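Local coordinates for P43 (Trichuris muris, PDB 6QIX), which is the chief protein secreted by the whipworm, attaching to matrix and blocking the action of interleukin-13, at residues R56-V61 with E126-C131; S139-G144 with C362-E367; M62-G67 with C119-I124. All coordinates share one frame; numbering follows the deposited sequence. Where two conformers were deposited one is given.

How the contacts relate
Contacts 1 and 3 tie the loop between helix 39-49 and strand 79-85 to the chain around helix 126-129. Contact 3 is nested inside the loop that contact 1 closes, and their centres lie about 12 Å apart, with Leu128 CD1 packing on Met62 SD at 3.8 Å. Contact 2 follows along the chain and joins helix 139-151 to the C-terminal tail. It is linked to contact 1 (centres about 13 Å apart) by the Cys131-Cys362 disulfide and by a probable hydrogen bond from Arg56 NH1 to Lys363 O. Contacts 2 and 3 do not touch, their nearest atoms being about 11 Å apart. Segment 126-131 thus joins the three sites, bringing the tail close to an N-terminal loop.

Contact 1: residues R56-V61 with E126-C131. With NAG (2-acetamido-2-deoxy-beta-D-glucopyranose), chain C; ACT (acetate ion), chain D.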
ATOM      1  N   ARG A  56      -0.488   5.726  17.565  1.00 48.62           N
ATOM      2  CA  ARG A  56      -0.302   6.334  16.257  1.00 43.24           C
ATOM      3  C   ARG A  56      -1.391   7.360  15.994  1.00 40.68           C
ATOM      4  O   ARG A  56      -2.540   7.197  16.423  1.00 41.03           O
ATOM      5  CB  ARG A  56      -0.330   5.272  15.155  1.00 39.02           C
ATOM      6  CG  ARG A  56       0.695   4.183  15.326  1.00 36.83           C
ATOM      7  CD  ARG A  56       0.543   3.052  14.290  1.00 35.24           C
ATOM      8  NE  ARG A  56       1.391   1.926  14.667  1.00 35.72           N
ATOM      9  CZ  ARG A  56       2.717   1.917  14.546  1.00 36.96           C
ATOM     10  NH1 ARG A  56       3.338   2.959  14.015  1.00 38.05           N
ATOM     11  NH2 ARG A  56       3.422   0.860  14.942  1.00 36.88           N
ATOM     12  N   ASN A  57      -1.032   8.406  15.252  1.00 37.61           N
ATOM     13  CA  ASN A  57      -2.016   9.352  14.724  1.00 38.05           C
ATOM     14  C   ASN A  57      -2.110   9.142  13.216  1.00 35.21           C
ATOM     15  O   ASN A  57      -1.233   9.576  12.475  1.00 36.03           O
ATOM     16  CB  ASN A  57      -1.640  10.791  15.054  1.00 41.91           C
ATOM     17  CG  ASN A  57      -2.536  11.802  14.358  1.00 46.88           C
ATOM     18  OD1 ASN A  57      -3.536  11.429  13.747  1.00 44.61           O
ATOM     19  ND2 ASN A  57      -2.180  13.099  14.446  1.00 53.18           N
ATOM     20  N   LEU A  58      -3.184   8.484  12.758  1.00 32.26           N
ATOM     21  CA  LEU A  58      -3.348   8.217  11.335  1.00 33.60           C
ATOM     22  C   LEU A  58      -4.210   9.258  10.639  1.00 37.68           C
ATOM     23  O   LEU A  58      -4.439   9.144   9.432  1.00 39.09           O
ATOM     24  CB  LEU A  58      -3.974   6.834  11.100  1.00 32.09           C
ATOM     25  CG  LEU A  58      -3.278   5.629  11.713  1.00 30.38           C
ATOM     26  CD1 LEU A  58      -3.998   4.316  11.316  1.00 30.71           C
ATOM     27  CD2 LEU A  58      -1.816   5.589  11.268  1.00 27.53           C
ATOM     28  N   THR A  59      -4.705  10.250  11.363  1.00 40.49           N
ATOM     29  CA  THR A  59      -5.523  11.273  10.733  1.00 45.16           C
ATOM     30  C   THR A  59      -4.748  11.933   9.606  1.00 46.63           C
ATOM     31  O   THR A  59      -3.600  12.335   9.785  1.00 47.56           O
ATOM     32  CB  THR A  59      -5.954  12.312  11.762  1.00 47.63           C
ATOM     33  OG1 THR A  59      -6.640  11.653  12.833  1.00 49.09           O
ATOM     34  CG2 THR A  59      -6.879  13.336  11.122  1.00 46.89           C
ATOM     35  N   GLY A  60      -5.383  12.055   8.444  1.00 48.44           N
ATOM     36  CA  GLY A  60      -4.757  12.702   7.309  1.00 49.55           C
ATOM     37  C   GLY A  60      -3.956  11.783   6.416  1.00 51.19           C
ATOM     38  O   GLY A  60      -3.566  12.196   5.313  1.00 52.33           O
ATOM     39  N   VAL A  61      -3.718  10.546   6.845  1.00 51.66           N
ATOM     40  CA  VAL A  61      -2.916   9.630   6.053  1.00 50.37           C
ATOM     41  C   VAL A  61      -3.744   8.985   4.954  1.00 48.36           C
ATOM     42  O   VAL A  61      -3.269   8.823   3.829  1.00 46.46           O
ATOM     43  CB  VAL A  61      -2.279   8.572   6.969  1.00 48.63           C
ATOM     44  CG1 VAL A  61      -1.484   7.569   6.151  1.00 48.51           C
ATOM     45  CG2 VAL A  61      -1.419   9.230   8.025  1.00 47.28           C
ATOM     46  N   GLU A 126      -1.659   0.269   0.977  1.00 18.72           N
ATOM     47  CA  GLU A 126      -0.236   0.017   0.786  1.00 21.43           C
ATOM     48  C   GLU A 126       0.616   1.092   1.465  1.00 19.80           C
ATOM     49  O   GLU A 126       1.766   0.831   1.844  1.00 19.94           O
ATOM     50  CB  GLU A 126       0.101  -0.058  -0.708  1.00 23.04           C
ATOM     51  CG  GLU A 126      -0.443  -1.277  -1.439  1.00 24.24           C
ATOM     52  CD  GLU A 126       0.207  -2.624  -1.050  1.00 29.36           C
ATOM     53  OE1 GLU A 126       1.373  -2.653  -0.577  1.00 27.61           O
ATOM     54  OE2 GLU A 126      -0.491  -3.673  -1.252  1.00 32.91           O
ATOM     55  N   LYS A 127       0.083   2.309   1.591  1.00 22.27           N
ATOM     56  CA  LYS A 127       0.821   3.385   2.252  1.00 25.16           C
ATOM     57  C   LYS A 127       1.176   3.012   3.683  1.00 20.93           C
ATOM     58  O   LYS A 127       2.287   3.321   4.174  1.00 20.10           O
ATOM     59  CB  LYS A 127      -0.039   4.642   2.239  1.00 32.20           C
ATOM     60  CG  LYS A 127       0.534   5.869   2.918  1.00 42.29           C
ATOM     61  CD  LYS A 127      -0.149   7.148   2.393  1.00 50.85           C
ATOM     62  CE  LYS A 127       0.317   8.430   3.098  1.00 54.59           C
ATOM     63  NZ  LYS A 127       0.630   9.536   2.123  1.00 55.84           N
ATOM     64  N   LEU A 128       0.238   2.339   4.369  1.00 18.12           N
ATOM     65  CA  LEU A 128       0.455   1.915   5.747  1.00 19.66           C
ATOM     66  C   LEU A 128       1.250   0.617   5.824  1.00 16.40           C
ATOM     67  O   LEU A 128       2.106   0.478   6.696  1.00 17.97           O
ATOM     68  CB  LEU A 128      -0.872   1.753   6.472  1.00 21.24           C
ATOM     69  CG  LEU A 128      -1.639   3.043   6.714  1.00 24.85           C
ATOM     70  CD1 LEU A 128      -2.903   2.786   7.497  1.00 30.06           C
ATOM     71  CD2 LEU A 128      -0.794   4.047   7.436  1.00 28.04           C
ATOM     72  N   LYS A 129       0.991  -0.328   4.929  1.00 18.45           N
ATOM     73  CA  LYS A 129       1.790  -1.549   4.874  1.00 18.28           C
ATOM     74  C   LYS A 129       3.266  -1.211   4.695  1.00 18.13           C
ATOM     75  O   LYS A 129       4.145  -1.874   5.263  1.00 17.42           O
ATOM     76  CB  LYS A 129       1.292  -2.456   3.731  1.00 18.42           C
ATOM     77  CG  LYS A 129      -0.115  -2.960   3.918  1.00 21.83           C
ATOM     78  CD  LYS A 129      -0.633  -3.555   2.620  1.00 26.60           C
ATOM     79  CE  LYS A 129      -0.237  -4.981   2.470  1.00 32.67           C
ATOM     80  NZ  LYS A 129      -0.913  -5.617   1.258  1.00 35.46           N
ATOM     81  N   GLN A 130       3.560  -0.137   3.973  1.00 16.66           N
ATOM     82  CA  GLN A 130       4.947   0.194   3.701  1.00 19.08           C
ATOM     83  C   GLN A 130       5.672   0.710   4.931  1.00 15.38           C
ATOM     84  O   GLN A 130       6.914   0.830   4.896  1.00 16.99           O
ATOM     85  CB  GLN A 130       4.988   1.180   2.525  1.00 20.57           C
ATOM     86  CG  GLN A 130       4.753   0.454   1.198  1.00 20.42           C
ATOM     87  CD  GLN A 130       4.555   1.374   0.023  1.00 21.11           C
ATOM     88  OE1 GLN A 130       4.719   2.571   0.142  1.00 22.22           O
ATOM     89  NE2 GLN A 130       4.137   0.831  -1.096  1.00 24.24           N
ATOM     90  N   CYS A 131       4.964   0.963   6.033  1.00 15.30           N
ATOM     91  CA  CYS A 131       5.669   1.314   7.258  1.00 15.69           C
ATOM     92  C   CYS A 131       6.606   0.193   7.667  1.00 16.86           C
ATOM     93  O   CYS A 131       7.609   0.429   8.356  1.00 18.75           O
ATOM     94  CB  CYS A 131       4.688   1.579   8.403  1.00 18.95           C
ATOM     95  SG  CYS A 131       3.656   3.067   8.178  1.00 21.97           S
TER
HETATM   96  C1  NAG C 401      -2.972  14.156  13.820  1.00 59.08           C
HETATM   97  C2  NAG C 401      -3.005  15.410  14.691  1.00 62.23           C
HETATM   98  C3  NAG C 401      -3.866  16.487  14.032  1.00 63.75           C
HETATM   99  C4  NAG C 401      -3.372  16.775  12.620  1.00 65.36           C
HETATM  100  C5  NAG C 401      -3.318  15.485  11.804  1.00 65.01           C
HETATM  101  C6  NAG C 401      -2.720  15.688  10.424  1.00 65.84           C
HETATM  102  C7  NAG C 401      -2.677  14.973  17.083  1.00 65.39           C
HETATM  103  C8  NAG C 401      -3.340  14.659  18.390  1.00 64.66           C
HETATM  104  N2  NAG C 401      -3.491  15.106  16.028  1.00 63.68           N
HETATM  105  O3  NAG C 401      -3.820  17.684  14.801  1.00 62.71           O
HETATM  106  O4  NAG C 401      -4.239  17.705  11.980  1.00 67.05           O
HETATM  107  O5  NAG C 401      -2.510  14.504  12.479  1.00 62.88           O
HETATM  108  O6  NAG C 401      -1.304  15.545  10.404  1.00 65.83           O
HETATM  109  O7  NAG C 401      -1.454  15.098  16.986  1.00 67.06           O
HETATM  110  C   ACT D 402       0.289  -0.707  16.500  1.00 40.38           C
HETATM  111  O   ACT D 402      -0.054   0.480  16.638  1.00 38.43           O
HETATM  112  OXT ACT D 402       1.327  -1.168  15.960  1.00 42.97           O
HETATM  113  CH3 ACT D 402      -0.741  -1.731  17.024  1.00 44.12           C
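A glycosylated loop packs on the short helix 126-129 through Leu58 and Val61, which meet Lys127 and Leu128 in an apolar seam. Val61 supplies most of it with one branch: CG1, trans to the backbone N (chi1 178°), meets both helix residues, lying 3.6 Å from Lys127 CE and 3.8 Å from Leu128 CD2. Lys127 contributes only aliphatic carbons here, its CE also lying 3.7 Å from Val61 O, while NZ makes a weak hydrogen bond to a bound di(hydroxyethyl)ether. Leu58 meets the same leucine methyl more loosely, CD2 to Leu128 CD2 at 4.3 Å.

The loop has bonds of its own. Asn57 OD1 accepts from Thr59 N at 2.9 Å, an Asx turn with the donor tilted 30° from the carbonyl plane, and Val61 N is bonded to Leu58 O. The same asparagine carries the N-linked sugar, ND2 being joined to C1 of the NAG. Arg56 takes no part in the seam: NH1 is hydrogen-bonded to Tyr361 O and Lys363 O, and NE and NH2 hold an acetate, probably from the crystallisation liquor, which Tyr43 and Tyr145 also bind. The seam is almost wholly methyl and methylene, with Val61 O the one polar atom close by; its cohesion is therefore dispersive and hydrophobic, and the loop's polar bonds lie within it, not across the seam.

Contact 2: residues S139-G144 with C362-E367. With ACT (acetate ion), chain G.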
ATOM      1  N   SER A 139      12.005  -9.580   9.762  1.00 28.83           N
ATOM      2  CA  SER A 139      11.096 -10.359   8.942  1.00 32.20           C
ATOM      3  C   SER A 139       9.865 -10.802   9.739  1.00 33.26           C
ATOM      4  O   SER A 139       8.737 -10.721   9.248  1.00 31.92           O
ATOM      5  CB  SER A 139      11.846 -11.562   8.357  1.00 38.81           C
ATOM      6  OG  SER A 139      10.955 -12.340   7.558  1.00 45.45           O
ATOM      7  N   TYR A 140      10.053 -11.245  10.986  1.00 34.77           N
ATOM      8  CA  TYR A 140       8.903 -11.748  11.746  1.00 35.70           C
ATOM      9  C   TYR A 140       7.901 -10.628  12.067  1.00 33.07           C
ATOM     10  O   TYR A 140       6.686 -10.892  12.163  1.00 32.04           O
ATOM     11  CB  TYR A 140       9.391 -12.482  13.015  1.00 36.28           C
ATOM     12  CG  TYR A 140       9.737 -11.600  14.191  1.00 37.83           C
ATOM     13  CD1 TYR A 140       8.794 -11.330  15.168  1.00 38.76           C
ATOM     14  CD2 TYR A 140      11.011 -11.036  14.328  1.00 37.71           C
ATOM     15  CE1 TYR A 140       9.094 -10.528  16.244  1.00 39.70           C
ATOM     16  CE2 TYR A 140      11.317 -10.222  15.404  1.00 39.25           C
ATOM     17  CZ  TYR A 140      10.352  -9.984  16.369  1.00 41.39           C
ATOM     18  OH  TYR A 140      10.621  -9.186  17.465  1.00 43.29           O
ATOM     19  N   VAL A 141       8.381  -9.383  12.193  1.00 30.02           N
ATOM     20  CA  VAL A 141       7.509  -8.225  12.394  1.00 29.46           C
ATOM     21  C   VAL A 141       6.720  -7.924  11.124  1.00 27.92           C
ATOM     22  O   VAL A 141       5.483  -7.735  11.136  1.00 27.83           O
ATOM     23  CB  VAL A 141       8.363  -7.017  12.816  1.00 28.17           C
ATOM     24  CG1 VAL A 141       7.527  -5.763  12.894  1.00 26.04           C
ATOM     25  CG2 VAL A 141       9.043  -7.308  14.171  1.00 28.41           C
ATOM     26  N   ARG A 142       7.431  -7.878  10.000  1.00 27.75           N
ATOM     27  CA  ARG A 142       6.780  -7.637   8.721  1.00 27.84           C
ATOM     28  C   ARG A 142       5.683  -8.657   8.487  1.00 26.15           C
ATOM     29  O   ARG A 142       4.565  -8.295   8.085  1.00 26.71           O
ATOM     30  CB  ARG A 142       7.826  -7.668   7.608  1.00 27.83           C
ATOM     31  CG  ARG A 142       7.302  -7.397   6.273  1.00 31.45           C
ATOM     32  CD  ARG A 142       8.430  -7.346   5.216  1.00 34.22           C
ATOM     33  NE  ARG A 142       7.715  -7.122   3.976  1.00 35.06           N
ATOM     34  CZ  ARG A 142       8.150  -6.385   2.983  1.00 32.45           C
ATOM     35  NH1 ARG A 142       9.363  -5.798   3.087  1.00 33.49           N
ATOM     36  NH2 ARG A 142       7.374  -6.261   1.900  1.00 34.17           N
ATOM     37  N   LEU A 143       5.958  -9.931   8.786  1.00 25.45           N
ATOM     38  CA  LEU A 143       4.980 -10.963   8.496  1.00 29.53           C
ATOM     39  C   LEU A 143       3.803 -10.888   9.454  1.00 29.54           C
ATOM     40  O   LEU A 143       2.665 -11.143   9.043  1.00 29.52           O
ATOM     41  CB  LEU A 143       5.616 -12.353   8.558  1.00 37.56           C
ATOM     42  CG  LEU A 143       6.723 -12.550   7.513  1.00 45.06           C
ATOM     43  CD1 LEU A 143       7.348 -13.932   7.650  1.00 47.67           C
ATOM     44  CD2 LEU A 143       6.208 -12.337   6.100  1.00 45.29           C
ATOM     45  N   GLY A 144       4.053 -10.512  10.713  1.00 29.02           N
ATOM     46  CA  GLY A 144       2.967 -10.380  11.669  1.00 27.96           C
ATOM     47  C   GLY A 144       2.012  -9.254  11.309  1.00 27.29           C
ATOM     48  O   GLY A 144       0.780  -9.422  11.366  1.00 27.55           O
ATOM     49  N   CYS A 362       4.630   5.691  11.261  1.00 22.52           N
ATOM     50  CA  CYS A 362       5.183   4.402  10.858  1.00 22.39           C
ATOM     51  C   CYS A 362       6.088   3.773  11.899  1.00 26.23           C
ATOM     52  O   CYS A 362       6.465   2.611  11.736  1.00 30.05           O
ATOM     53  CB  CYS A 362       6.014   4.505   9.569  1.00 23.74           C
ATOM     54  SG  CYS A 362       5.041   4.613   8.086  1.00 26.53           S
ATOM     55  N   LYS A 363       6.478   4.510  12.929  1.00 26.73           N
ATOM     56  CA  LYS A 363       7.461   4.015  13.875  1.00 30.66           C
ATOM     57  C   LYS A 363       6.960   2.769  14.584  1.00 36.52           C
ATOM     58  O   LYS A 363       5.764   2.632  14.869  1.00 38.98           O
ATOM     59  CB  LYS A 363       7.790   5.104  14.896  1.00 32.33           C
ATOM     60  CG  LYS A 363       8.825   6.112  14.385  1.00 34.78           C
ATOM     61  CD  LYS A 363       9.085   7.247  15.357  1.00 37.00           C
ATOM     62  CE  LYS A 363      10.063   8.228  14.744  1.00 39.53           C
ATOM     63  NZ  LYS A 363      10.253   9.432  15.584  1.00 40.01           N
ATOM     64  N   ARG A 364       7.882   1.842  14.855  0.53 38.18           N
ATOM     65  CA  ARG A 364       7.560   0.708  15.708  0.53 39.39           C
ATOM     66  C   ARG A 364       7.085   1.220  17.061  0.53 39.55           C
ATOM     67  O   ARG A 364       7.456   2.310  17.500  0.53 38.74           O
ATOM     68  CB  ARG A 364       8.772  -0.216  15.860  0.53 39.83           C
ATOM     69  CG  ARG A 364       8.946  -1.149  14.671  0.53 40.39           C
ATOM     70  CD  ARG A 364      10.177  -2.008  14.787  0.53 38.05           C
ATOM     71  NE  ARG A 364       9.961  -3.129  15.689  0.53 30.86           N
ATOM     72  CZ  ARG A 364      10.883  -4.037  15.993  0.53 33.27           C
ATOM     73  NH1 ARG A 364      12.095  -3.962  15.466  0.53 35.72           N
ATOM     74  NH2 ARG A 364      10.590  -5.018  16.832  0.53 33.74           N
ATOM     75  N   VAL A 365       6.240   0.427  17.723  1.00 41.86           N
ATOM     76  CA  VAL A 365       5.619   0.895  18.961  1.00 46.64           C
ATOM     77  C   VAL A 365       6.676   1.374  19.949  1.00 47.45           C
ATOM     78  O   VAL A 365       6.519   2.423  20.578  1.00 46.84           O
ATOM     79  CB  VAL A 365       4.727  -0.206  19.568  1.00 49.85           C
ATOM     80  CG1 VAL A 365       3.574  -0.559  18.615  1.00 49.16           C
ATOM     81  CG2 VAL A 365       5.569  -1.434  19.904  1.00 53.01           C
ATOM     82  N   HIS A 366       7.796   0.650  20.058  1.00 47.09           N
ATOM     83  CA  HIS A 366       8.835   1.035  21.015  1.00 46.73           C
ATOM     84  C   HIS A 366       9.608   2.281  20.588  1.00 47.14           C
ATOM     85  O   HIS A 366      10.225   2.928  21.438  1.00 49.55           O
ATOM     86  CB  HIS A 366       9.820  -0.122  21.244  1.00 47.37           C
ATOM     87  CG  HIS A 366      10.851  -0.268  20.166  1.00 49.00           C
ATOM     88  ND1 HIS A 366      10.690  -1.122  19.092  1.00 48.20           N
ATOM     89  CD2 HIS A 366      12.054   0.331  19.993  1.00 50.35           C
ATOM     90  CE1 HIS A 366      11.748  -1.036  18.304  1.00 49.91           C
ATOM     91  NE2 HIS A 366      12.592  -0.163  18.829  1.00 50.46           N
ATOM     92  N   GLU A 367       9.613   2.622  19.299  1.00 48.02           N
ATOM     93  CA  GLU A 367      10.270   3.845  18.852  1.00 48.88           C
ATOM     94  C   GLU A 367       9.412   5.089  19.085  1.00 51.90           C
ATOM     95  O   GLU A 367       9.949   6.198  19.076  1.00 52.06           O
ATOM     96  CB  GLU A 367      10.618   3.746  17.359  1.00 49.07           C
ATOM     97  CG  GLU A 367      11.673   2.692  16.982  1.00 47.94           C
ATOM     98  CD  GLU A 367      11.746   2.451  15.472  1.00 44.62           C
ATOM     99  OE1 GLU A 367      10.709   2.647  14.755  1.00 38.65           O
ATOM    100  OE2 GLU A 367      12.849   2.053  15.011  1.00 47.00           O
TER
HETATM  101  C   ACT G 405       7.293  -4.751  17.129  1.00 53.09           C
HETATM  102  O   ACT G 405       8.188  -5.475  17.652  1.00 52.61           O
HETATM  103  OXT ACT G 405       7.396  -3.596  16.643  1.00 53.97           O
HETATM  104  CH3 ACT G 405       5.879  -5.354  17.023  1.00 54.28           C
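Arg364 lays one face of its guanidinium against Val141 CG2, which sits 3.8 Å above the plane and is offset to the rim. The contact belongs to the disulfide-rich architecture of this protein: helix 139-151 supplies Val141, and the C-terminal tail, tied to the body by the Cys131-Cys362 disulfide, supplies the arginine. Only 91 Å² is buried, so the junction is small. On the opposite face lies His366 CE1, likewise offset to the rim.

The arrangement is that of one of two deposited arginine conformers. In it the chain bends at chi3 (79°), which turns the NE and NH2 side to an acetate lying in plane at the edge. NE donates to OXT of the acetate at 2.8 Å, nearly straight at 170°, and NH2 donates to the other oxygen, O, forming a paired, bidentate grip. The ion probably comes from the crystallisation liquor, yet Asn88 ND2 binds it too. Asn88 OD1 is in turn hydrogen-bonded to Tyr140 OH, a hydroxyl that lies near the guanidinium obliquely, 4.2 Å from Arg364 NH2.

Behind the arginine the tail is folded on itself, for Glu367 N is bonded to Arg364 O. The glutamate's OE2 makes a salt bridge to Arg134 NH2, while OE1, approached on its anti side and 32° out of the carboxylate plane, accepts from Arg364 N at 2.9 Å.

Contact 3: residues M62-G67 with C119-I124; sequences MDLPHG and CGYAFI
The backbones of loop 62-67 and turn 119-124 come nearest at Met62 and Ile124, whose CA atoms are 7.1 Å apart, and the second segment is curled by bonds from Phe123 N and Ile124 N that both end on Gly120 O. Neither segment is a regular strand or helix here; side chains and one backbone oxygen make the contact. Met62 brings its terminal methyl against Ile124: CE lies 3.6 Å from Ile124 CG1 and 3.5 Å from Ile124 O. The methionine's CG sits between the backbone N and carbonyl carbon (chi1 40°), and a bend at chi3 carries the methyl to the isoleucine, in the one of two conformers described.

Further along, Leu64 meets Tyr121 at the ring edge, in plane, the two side chains crossing at about a right angle. Leu64 CD2 is 3.8 Å from Tyr121 CE1 and 3.5 Å from Tyr121 OH. That hydroxyl is hydrogen-bonded to Pro112 O, which fixes the ring's far end. Leu111 and Leu114 also touch the Tyr121 side chain. This is loop-on-loop packing, and segment 119-124 begins at the Cys119-Cys164 disulfide, consistent with a protein whose long loops are held by many cystines.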
ATOM      1  N   MET A  62      -4.971   8.572   5.247  0.62 48.69           N
ATOM      2  CA  MET A  62      -5.798   7.943   4.226  0.62 49.24           C
ATOM      3  C   MET A  62      -7.262   8.276   4.495  0.62 48.14           C
ATOM      4  O   MET A  62      -8.129   7.402   4.534  0.62 48.79           O
ATOM      5  CB  MET A  62      -5.557   6.433   4.170  0.62 52.06           C
ATOM      6  CG  MET A  62      -5.377   5.755   5.509  0.62 53.88           C
ATOM      7  SD  MET A  62      -5.808   3.998   5.449  0.62 57.94           S
ATOM      8  CE  MET A  62      -5.296   3.573   3.785  0.62 59.80           C
ATOM      9  N   ASP A  63      -7.549   9.558   4.682  1.00 47.37           N
ATOM     10  CA  ASP A  63      -8.918  10.008   4.867  1.00 46.76           C
ATOM     11  C   ASP A  63      -9.571  10.260   3.511  1.00 42.30           C
ATOM     12  O   ASP A  63      -8.912  10.295   2.466  1.00 38.62           O
ATOM     13  CB  ASP A  63      -8.946  11.259   5.745  1.00 48.26           C
ATOM     14  CG  ASP A  63      -8.548  10.962   7.187  1.00 47.86           C
ATOM     15  OD1 ASP A  63      -8.704   9.791   7.614  1.00 49.35           O
ATOM     16  OD2 ASP A  63      -8.089  11.887   7.888  1.00 44.87           O
ATOM     17  N   LEU A  64     -10.908  10.414   3.536  1.00 39.03           N
ATOM     18  CA  LEU A  64     -11.624  10.778   2.336  1.00 35.39           C
ATOM     19  C   LEU A  64     -11.284  12.218   1.945  1.00 39.04           C
ATOM     20  O   LEU A  64     -10.910  13.041   2.801  1.00 39.96           O
ATOM     21  CB  LEU A  64     -13.122  10.628   2.548  1.00 29.89           C
ATOM     22  CG  LEU A  64     -13.663   9.259   2.916  1.00 28.66           C
ATOM     23  CD1 LEU A  64     -15.217   9.354   3.041  1.00 30.98           C
ATOM     24  CD2 LEU A  64     -13.257   8.222   1.863  1.00 30.24           C
ATOM     25  N   PRO A  65     -11.399  12.554   0.660  1.00 40.52           N
ATOM     26  CA  PRO A  65     -11.020  13.902   0.233  1.00 42.72           C
ATOM     27  C   PRO A  65     -11.830  14.963   0.960  1.00 45.16           C
ATOM     28  O   PRO A  65     -12.985  14.754   1.330  1.00 44.82           O
ATOM     29  CB  PRO A  65     -11.299  13.906  -1.275  1.00 46.43           C
ATOM     30  CG  PRO A  65     -12.005  12.610  -1.589  1.00 42.97           C
ATOM     31  CD  PRO A  65     -11.705  11.666  -0.482  1.00 42.52           C
ATOM     32  N   HIS A  66     -11.192  16.111   1.170  1.00 46.30           N
ATOM     33  CA  HIS A  66     -11.754  17.171   1.998  1.00 53.87           C
ATOM     34  C   HIS A  66     -13.227  17.389   1.688  1.00 52.54           C
ATOM     35  O   HIS A  66     -13.633  17.473   0.526  1.00 49.99           O
ATOM     36  CB  HIS A  66     -10.977  18.474   1.776  1.00 62.68           C
ATOM     37  CG  HIS A  66     -11.628  19.677   2.398  1.00 72.15           C
ATOM     38  ND1 HIS A  66     -12.224  20.675   1.653  1.00 74.42           N
ATOM     39  CD2 HIS A  66     -11.794  20.029   3.696  1.00 75.32           C
ATOM     40  CE1 HIS A  66     -12.726  21.591   2.465  1.00 75.17           C
ATOM     41  NE2 HIS A  66     -12.479  21.223   3.709  1.00 75.79           N
ATOM     42  N   GLY A  67     -14.023  17.463   2.742  1.00 54.13           N
ATOM     43  CA  GLY A  67     -15.427  17.753   2.602  1.00 55.48           C
ATOM     44  C   GLY A  67     -16.333  16.548   2.491  1.00 53.28           C
ATOM     45  O   GLY A  67     -17.560  16.720   2.429  1.00 55.30           O
ATOM     46  N   CYS A 119     -11.191   5.157  -8.103  1.00 24.17           N
ATOM     47  CA  CYS A 119     -11.794   4.270  -7.111  1.00 21.06           C
ATOM     48  C   CYS A 119     -10.685   3.380  -6.553  1.00 20.25           C
ATOM     49  O   CYS A 119     -10.552   2.189  -6.865  1.00 23.54           O
ATOM     50  CB  CYS A 119     -12.965   3.502  -7.726  1.00 22.25           C
ATOM     51  SG  CYS A 119     -14.307   4.684  -8.242  1.00 25.22           S
ATOM     52  N   GLY A 120      -9.874   3.981  -5.693  1.00 18.97           N
ATOM     53  CA  GLY A 120      -8.642   3.348  -5.258  1.00 19.71           C
ATOM     54  C   GLY A 120      -8.692   2.688  -3.896  1.00 18.70           C
ATOM     55  O   GLY A 120      -7.642   2.360  -3.341  1.00 17.06           O
ATOM     56  N   TYR A 121      -9.890   2.444  -3.355  1.00 18.18           N
ATOM     57  CA  TYR A 121      -9.993   1.975  -1.974  1.00 17.71           C
ATOM     58  C   TYR A 121      -9.353   0.612  -1.739  1.00 18.07           C
ATOM     59  O   TYR A 121      -9.008   0.287  -0.593  1.00 18.55           O
ATOM     60  CB  TYR A 121     -11.457   1.947  -1.587  1.00 17.15           C
ATOM     61  CG  TYR A 121     -12.021   3.343  -1.598  1.00 16.97           C
ATOM     62  CD1 TYR A 121     -11.856   4.153  -0.492  1.00 19.98           C
ATOM     63  CD2 TYR A 121     -12.641   3.872  -2.711  1.00 18.32           C
ATOM     64  CE1 TYR A 121     -12.323   5.411  -0.447  1.00 22.14           C
ATOM     65  CE2 TYR A 121     -13.164   5.189  -2.686  1.00 18.06           C
ATOM     66  CZ  TYR A 121     -12.996   5.946  -1.547  1.00 21.87           C
ATOM     67  OH  TYR A 121     -13.447   7.232  -1.474  1.00 24.04           O
ATOM     68  N   ALA A 122      -9.159  -0.179  -2.776  1.00 15.55           N
ATOM     69  CA  ALA A 122      -8.538  -1.488  -2.579  1.00 16.96           C
ATOM     70  C   ALA A 122      -7.039  -1.439  -2.359  1.00 16.20           C
ATOM     71  O   ALA A 122      -6.477  -2.416  -1.829  1.00 18.87           O
ATOM     72  CB  ALA A 122      -8.788  -2.406  -3.776  1.00 21.73           C
ATOM     73  N   PHE A 123      -6.363  -0.369  -2.752  1.00 15.32           N
ATOM     74  CA  PHE A 123      -4.899  -0.384  -2.657  1.00 16.01           C
ATOM     75  C   PHE A 123      -4.324   0.798  -1.890  1.00 18.89           C
ATOM     76  O   PHE A 123      -3.088   0.858  -1.714  1.00 20.37           O
ATOM     77  CB  PHE A 123      -4.266  -0.476  -4.061  1.00 16.83           C
ATOM     78  CG  PHE A 123      -4.817   0.512  -5.048  1.00 14.02           C
ATOM     79  CD1 PHE A 123      -4.271   1.782  -5.141  1.00 15.30           C
ATOM     80  CD2 PHE A 123      -5.879   0.165  -5.872  1.00 16.34           C
ATOM     81  CE1 PHE A 123      -4.777   2.695  -6.006  1.00 16.96           C
ATOM     82  CE2 PHE A 123      -6.398   1.078  -6.762  1.00 16.77           C
ATOM     83  CZ  PHE A 123      -5.831   2.347  -6.839  1.00 15.42           C
ATOM     84  N   ILE A 124      -5.163   1.727  -1.401  1.00 19.59           N
ATOM     85  CA  ILE A 124      -4.603   2.826  -0.595  1.00 21.16           C
ATOM     86  C   ILE A 124      -3.887   2.294   0.654  1.00 20.25           C
ATOM     87  O   ILE A 124      -2.977   2.957   1.197  1.00 21.57           O
ATOM     88  CB  ILE A 124      -5.682   3.862  -0.215  1.00 29.98           C
ATOM     89  CG1 ILE A 124      -6.836   3.205   0.533  1.00 30.17           C
ATOM     90  CG2 ILE A 124      -6.148   4.572  -1.452  1.00 37.52           C
ATOM     91  CD1 ILE A 124      -7.998   4.137   0.752  1.00 35.56           C
TER